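Local atomic coordinates of glycerol trinitrate reductase (Agrobacterium tumefaciens, PDB entry 5EPD), a protein that probably binds FMN and acts as an Old Yellow Enzyme-type oxidoreductase, reducing glycerol trinitrate as its name implies. Residues L73-G85 with T91-W103. Residues are numbered along the deposited sequence; the frame is centred on the assembly and turned at random.
Sequences LIISEATQISQQG and TPGIYTQAQIDGW
Gln80 and Gly93 meet backbone to backbone in a single beta bridge. Ile94 N donates to Gln80 O (3.1 Å), and Gln80 N returns a weak bond to Pro92 O. Pro92 has no N-H to give, but the bridge asks of its backbone just an acceptor. Gly93 suits a place where a beta carbon would run into Gln99 OE1, which accepts from Tyr95 N and Thr96 N.

The Gln80 amide adds a side-chain grip. With chi1 at 61°, CG lies between the backbone N and carbonyl carbon, and a bend at chi2 turns the amide onto Thr91. OE1 accepts a very short bond from Thr91 OG1 (2.5 Å), while NE2 donates to Thr91 O (2.9 Å) from well above that carbonyl plane. As modelled, both ends of the amide meet Thr91, which would limit its rotation, though OE1 also faces a second acceptor, Pro92 O. A water links NE2 to Tyr95 OH.

In the packing, threonine serves twice: Thr79 CG2 lies 3.7 Å from Ile94 CB, and OG1 donates to Glu77 O. Pro92 CD rests 3.2 Å from Glu77 OE2; the other carboxylate oxygen, OE1, is hydrogen-bonded to Tyr65 OH.

Of the rings, Trp103 offers breadth to Thr79 and an N-H, NE1, to Gly93 O (2.8 Å). Tyr95 offers a face to Ser82 CA, a CH-pi contact, and a hydroxyl to the water.

These contacts tie the end of barrel strand 73-80 to the loop entering helix 97-112, within a beta-alpha-beta unit of the TIM barrel. Beyond them, Ile94 packs on strand 117-122 and Ile81 on helix 171-187.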
loop_
_atom_site.group_PDB
_atom_site.type_symbol
_atom_site.label_atom_id
_atom_site.label_comp_id
_atom_site.label_asym_id
_atom_site.label_seq_id
_atom_site.Cartn_x
_atom_site.Cartn_y
_atom_site.Cartn_z
ATOM N N LEU A 73 8.437 -6.300 9.061
ATOM C CA LEU A 73 7.040 -5.928 8.854
ATOM C C LEU A 73 6.646 -6.227 7.415
ATOM O O LEU A 73 7.400 -5.899 6.466
ATOM C CB LEU A 73 6.833 -4.425 9.139
ATOM C CG LEU A 73 5.416 -3.847 8.957
ATOM C CD1 LEU A 73 4.442 -4.354 10.013
ATOM C CD2 LEU A 73 5.430 -2.327 8.962
ATOM N N ILE A 74 5.476 -6.850 7.247
ATOM C CA ILE A 74 4.891 -7.055 5.924
ATOM C C ILE A 74 3.776 -6.052 5.726
ATOM O O ILE A 74 2.901 -5.915 6.586
ATOM C CB ILE A 74 4.280 -8.462 5.763
ATOM C CG1 ILE A 74 5.354 -9.517 5.827
ATOM C CG2 ILE A 74 3.531 -8.572 4.430
ATOM C CD1 ILE A 74 4.791 -10.937 5.896
ATOM N N ILE A 75 3.802 -5.345 4.601
ATOM C CA ILE A 75 2.623 -4.580 4.189
ATOM C C ILE A 75 1.891 -5.434 3.162
ATOM O O ILE A 75 2.457 -5.808 2.120
ATOM C CB ILE A 75 2.932 -3.221 3.506
ATOM C CG1 ILE A 75 4.081 -2.465 4.178
ATOM C CG2 ILE A 75 1.656 -2.382 3.463
ATOM C CD1 ILE A 75 3.680 -1.818 5.478
ATOM N N SER A 76 0.640 -5.752 3.442
ATOM C CA SER A 76 -0.137 -6.554 2.501
ATOM C C SER A 76 -0.279 -5.834 1.183
ATOM O O SER A 76 -0.124 -4.605 1.092
ATOM C CB SER A 76 -1.558 -6.766 2.987
ATOM O OG SER A 76 -2.304 -5.549 2.859
ATOM N N GLU A 77 -0.597 -6.637 0.185
ATOM C CA GLU A 77 -1.144 -6.178 -1.066
ATOM C C GLU A 77 -2.249 -5.176 -0.812
ATOM O O GLU A 77 -3.022 -5.296 0.162
ATOM C CB GLU A 77 -1.718 -7.363 -1.839
ATOM C CG GLU A 77 -2.770 -8.173 -1.058
ATOM C CD GLU A 77 -2.929 -9.592 -1.604
ATOM O OE1 GLU A 77 -2.418 -10.576 -0.997
ATOM O OE2 GLU A 77 -3.588 -9.722 -2.655
ATOM N N ALA A 78 -2.310 -4.176 -1.681
ATOM C CA ALA A 78 -3.424 -3.233 -1.670
ATOM C C ALA A 78 -4.763 -4.002 -1.702
ATOM O O ALA A 78 -4.944 -4.926 -2.511
ATOM C CB ALA A 78 -3.327 -2.289 -2.857
ATOM N N THR A 79 -5.670 -3.597 -0.807
ATOM C CA THR A 79 -6.866 -4.342 -0.460
ATOM C C THR A 79 -8.054 -3.325 -0.392
ATOM O O THR A 79 -8.108 -2.448 0.492
ATOM C CB THR A 79 -6.624 -5.119 0.866
ATOM O OG1 THR A 79 -5.732 -6.224 0.634
ATOM C CG2 THR A 79 -7.947 -5.645 1.499
ATOM N N GLN A 80 -8.961 -3.421 -1.374
ATOM C CA GLN A 80 -10.115 -2.499 -1.503
ATOM C C GLN A 80 -11.096 -2.504 -0.324
ATOM O O GLN A 80 -11.473 -3.561 0.226
ATOM C CB GLN A 80 -10.915 -2.779 -2.760
ATOM C CG GLN A 80 -11.497 -4.188 -2.802
ATOM C CD GLN A 80 -10.743 -5.116 -3.740
ATOM O OE1 GLN A 80 -9.538 -4.964 -3.985
ATOM N NE2 GLN A 80 -11.453 -6.099 -4.267
ATOM N N ILE A 81 -11.511 -1.291 0.024
ATOM C CA ILE A 81 -12.461 -1.050 1.111
ATOM C C ILE A 81 -13.950 -1.215 0.672
ATOM O O ILE A 81 -14.848 -1.344 1.518
ATOM C CB ILE A 81 -12.206 0.347 1.694
ATOM C CG1 ILE A 81 -12.508 1.452 0.662
ATOM C CG2 ILE A 81 -10.763 0.429 2.182
ATOM C CD1 ILE A 81 -12.405 2.861 1.211
ATOM N N SER A 82 -14.183 -1.206 -0.644
ATOM C CA SER A 82 -15.503 -1.357 -1.262
ATOM C C SER A 82 -15.264 -1.863 -2.669
ATOM O O SER A 82 -14.136 -1.810 -3.152
ATOM C CB SER A 82 -16.175 -0.005 -1.354
ATOM O OG SER A 82 -15.386 0.883 -2.131
ATOM N N GLN A 83 -16.297 -2.334 -3.354
ATOM C CA GLN A 83 -16.126 -2.757 -4.761
ATOM C C GLN A 83 -15.940 -1.547 -5.686
ATOM O O GLN A 83 -15.323 -1.646 -6.767
ATOM C CB GLN A 83 -17.319 -3.588 -5.207
ATOM C CG GLN A 83 -17.176 -4.263 -6.548
ATOM C CD GLN A 83 -18.502 -4.860 -6.982
ATOM O OE1 GLN A 83 -19.269 -5.321 -6.151
ATOM N NE2 GLN A 83 -18.794 -4.818 -8.273
ATOM N N GLN A 84 -16.476 -0.411 -5.246
ATOM C CA GLN A 84 -16.295 0.850 -5.920
ATOM C C GLN A 84 -14.792 1.144 -6.019
ATOM O O GLN A 84 -14.265 1.565 -7.073
ATOM C CB GLN A 84 -17.004 1.961 -5.139
ATOM C CG GLN A 84 -16.983 3.308 -5.861
ATOM C CD GLN A 84 -17.395 4.462 -4.978
ATOM O OE1 GLN A 84 -16.642 4.910 -4.103
ATOM N NE2 GLN A 84 -18.595 4.975 -5.220
ATOM N N GLY A 85 -14.103 0.912 -4.910
ATOM C CA GLY A 85 -12.664 1.081 -4.855
ATOM C C GLY A 85 -11.801 -0.030 -5.446
ATOM O O GLY A 85 -10.570 0.031 -5.255
ATOM N N THR A 91 -8.206 -8.772 -6.816
ATOM C CA THR A 91 -7.580 -8.208 -5.661
ATOM C C THR A 91 -8.573 -8.425 -4.490
ATOM O O THR A 91 -9.778 -8.420 -4.672
ATOM C CB THR A 91 -7.215 -6.719 -5.884
ATOM O OG1 THR A 91 -8.402 -5.939 -5.997
ATOM C CG2 THR A 91 -6.400 -6.522 -7.147
ATOM N N PRO A 92 -8.055 -8.644 -3.276
ATOM C CA PRO A 92 -8.950 -8.948 -2.150
ATOM C C PRO A 92 -9.604 -7.756 -1.519
ATOM O O PRO A 92 -9.141 -6.635 -1.685
ATOM C CB PRO A 92 -8.007 -9.600 -1.113
ATOM C CG PRO A 92 -6.669 -9.003 -1.406
ATOM C CD PRO A 92 -6.631 -8.846 -2.919
ATOM N N GLY A 93 -10.632 -8.024 -0.720
ATOM C CA GLY A 93 -11.377 -6.965 -0.035
ATOM C C GLY A 93 -11.217 -6.998 1.463
ATOM O O GLY A 93 -10.561 -7.881 2.035
ATOM N N ILE A 94 -11.793 -5.999 2.110
ATOM C CA ILE A 94 -11.804 -5.969 3.563
ATOM C C ILE A 94 -13.132 -5.370 4.014
ATOM O O ILE A 94 -13.195 -4.678 5.014
ATOM C CB ILE A 94 -10.554 -5.229 4.119
ATOM C CG1 ILE A 94 -10.471 -5.290 5.651
ATOM C CG2 ILE A 94 -10.525 -3.784 3.647
ATOM C CD1 ILE A 94 -10.600 -6.698 6.197
ATOM N N TYR A 95 -14.202 -5.649 3.273
ATOM C CA TYR A 95 -15.497 -5.043 3.574
ATOM C C TYR A 95 -16.605 -6.030 3.925
ATOM O O TYR A 95 -17.607 -5.601 4.487
ATOM C CB TYR A 95 -15.952 -4.114 2.434
ATOM C CG TYR A 95 -16.038 -4.738 1.026
ATOM C CD1 TYR A 95 -14.958 -4.689 0.158
ATOM C CD2 TYR A 95 -17.212 -5.327 0.568
ATOM C CE1 TYR A 95 -15.027 -5.225 -1.112
ATOM C CE2 TYR A 95 -17.293 -5.864 -0.704
ATOM C CZ TYR A 95 -16.193 -5.807 -1.542
ATOM O OH TYR A 95 -16.256 -6.339 -2.808
ATOM N N THR A 96 -16.447 -7.314 3.585
ATOM C CA THR A 96 -17.425 -8.349 3.960
ATOM C C THR A 96 -16.816 -9.308 4.990
ATOM O O THR A 96 -15.595 -9.480 5.029
ATOM C CB THR A 96 -17.888 -9.187 2.756
ATOM O OG1 THR A 96 -16.808 -10.011 2.304
ATOM C CG2 THR A 96 -18.385 -8.317 1.635
ATOM N N GLN A 97 -17.670 -9.931 5.811
ATOM C CA GLN A 97 -17.223 -10.936 6.793
ATOM C C GLN A 97 -16.421 -12.085 6.185
ATOM O O GLN A 97 -15.434 -12.515 6.796
ATOM C CB GLN A 97 -18.403 -11.544 7.566
ATOM C CG GLN A 97 -17.984 -12.278 8.837
ATOM C CD GLN A 97 -17.320 -11.357 9.878
ATOM O OE1 GLN A 97 -17.677 -10.190 10.011
ATOM N NE2 GLN A 97 -16.346 -11.887 10.618
ATOM N N ALA A 98 -16.856 -12.595 5.020
ATOM C CA ALA A 98 -16.110 -13.623 4.265
ATOM C C ALA A 98 -14.637 -13.236 4.103
ATOM O O ALA A 98 -13.746 -14.026 4.401
ATOM C CB ALA A 98 -16.737 -13.861 2.894
ATOM N N GLN A 99 -14.388 -12.000 3.671
ATOM C CA GLN A 99 -13.017 -11.501 3.512
ATOM C C GLN A 99 -12.275 -11.410 4.849
ATOM O O GLN A 99 -11.147 -11.897 4.990
ATOM C CB GLN A 99 -13.036 -10.139 2.825
ATOM C CG GLN A 99 -13.570 -10.188 1.392
ATOM C CD GLN A 99 -14.205 -8.872 0.937
ATOM O OE1 GLN A 99 -14.222 -7.869 1.678
ATOM N NE2 GLN A 99 -14.766 -8.880 -0.280
ATOM N N ILE A 100 -12.910 -10.802 5.840
ATOM C CA ILE A 100 -12.320 -10.722 7.160
ATOM C C ILE A 100 -11.823 -12.102 7.596
ATOM O O ILE A 100 -10.647 -12.275 7.982
ATOM C CB ILE A 100 -13.342 -10.180 8.175
ATOM C CG1 ILE A 100 -13.696 -8.725 7.827
ATOM C CG2 ILE A 100 -12.788 -10.264 9.595
ATOM C CD1 ILE A 100 -14.813 -8.132 8.665
ATOM N N ASP A 101 -12.721 -13.092 7.500
ATOM C CA ASP A 101 -12.425 -14.448 7.963
ATOM C C ASP A 101 -11.311 -15.103 7.154
ATOM O O ASP A 101 -10.460 -15.789 7.736
ATOM C CB ASP A 101 -13.692 -15.309 8.016
ATOM C CG ASP A 101 -14.708 -14.771 9.016
ATOM O OD1 ASP A 101 -14.388 -13.834 9.795
ATOM O OD2 ASP A 101 -15.843 -15.271 9.005
ATOM N N GLY A 102 -11.285 -14.867 5.842
ATOM C CA GLY A 102 -10.116 -15.225 5.030
ATOM C C GLY A 102 -8.795 -14.597 5.526
ATOM O O GLY A 102 -7.738 -15.263 5.562
ATOM N N TRP A 103 -8.854 -13.321 5.910
ATOM C CA TRP A 103 -7.670 -12.607 6.386
ATOM C C TRP A 103 -7.174 -13.095 7.739
ATOM O O TRP A 103 -5.979 -12.928 8.054
ATOM C CB TRP A 103 -7.934 -11.098 6.497
ATOM C CG TRP A 103 -7.907 -10.384 5.199
ATOM C CD1 TRP A 103 -8.954 -9.766 4.576
ATOM C CD2 TRP A 103 -6.765 -10.196 4.355
ATOM N NE1 TRP A 103 -8.533 -9.203 3.393
ATOM C CE2 TRP A 103 -7.196 -9.457 3.229
ATOM C CE3 TRP A 103 -5.419 -10.577 4.443
ATOM C CZ2 TRP A 103 -6.332 -9.095 2.193
ATOM C CZ3 TRP A 103 -4.559 -10.219 3.408
ATOM C CH2 TRP A 103 -5.027 -9.482 2.297
HETATM O O HOH W 1 -14.536 -5.786 -4.570
#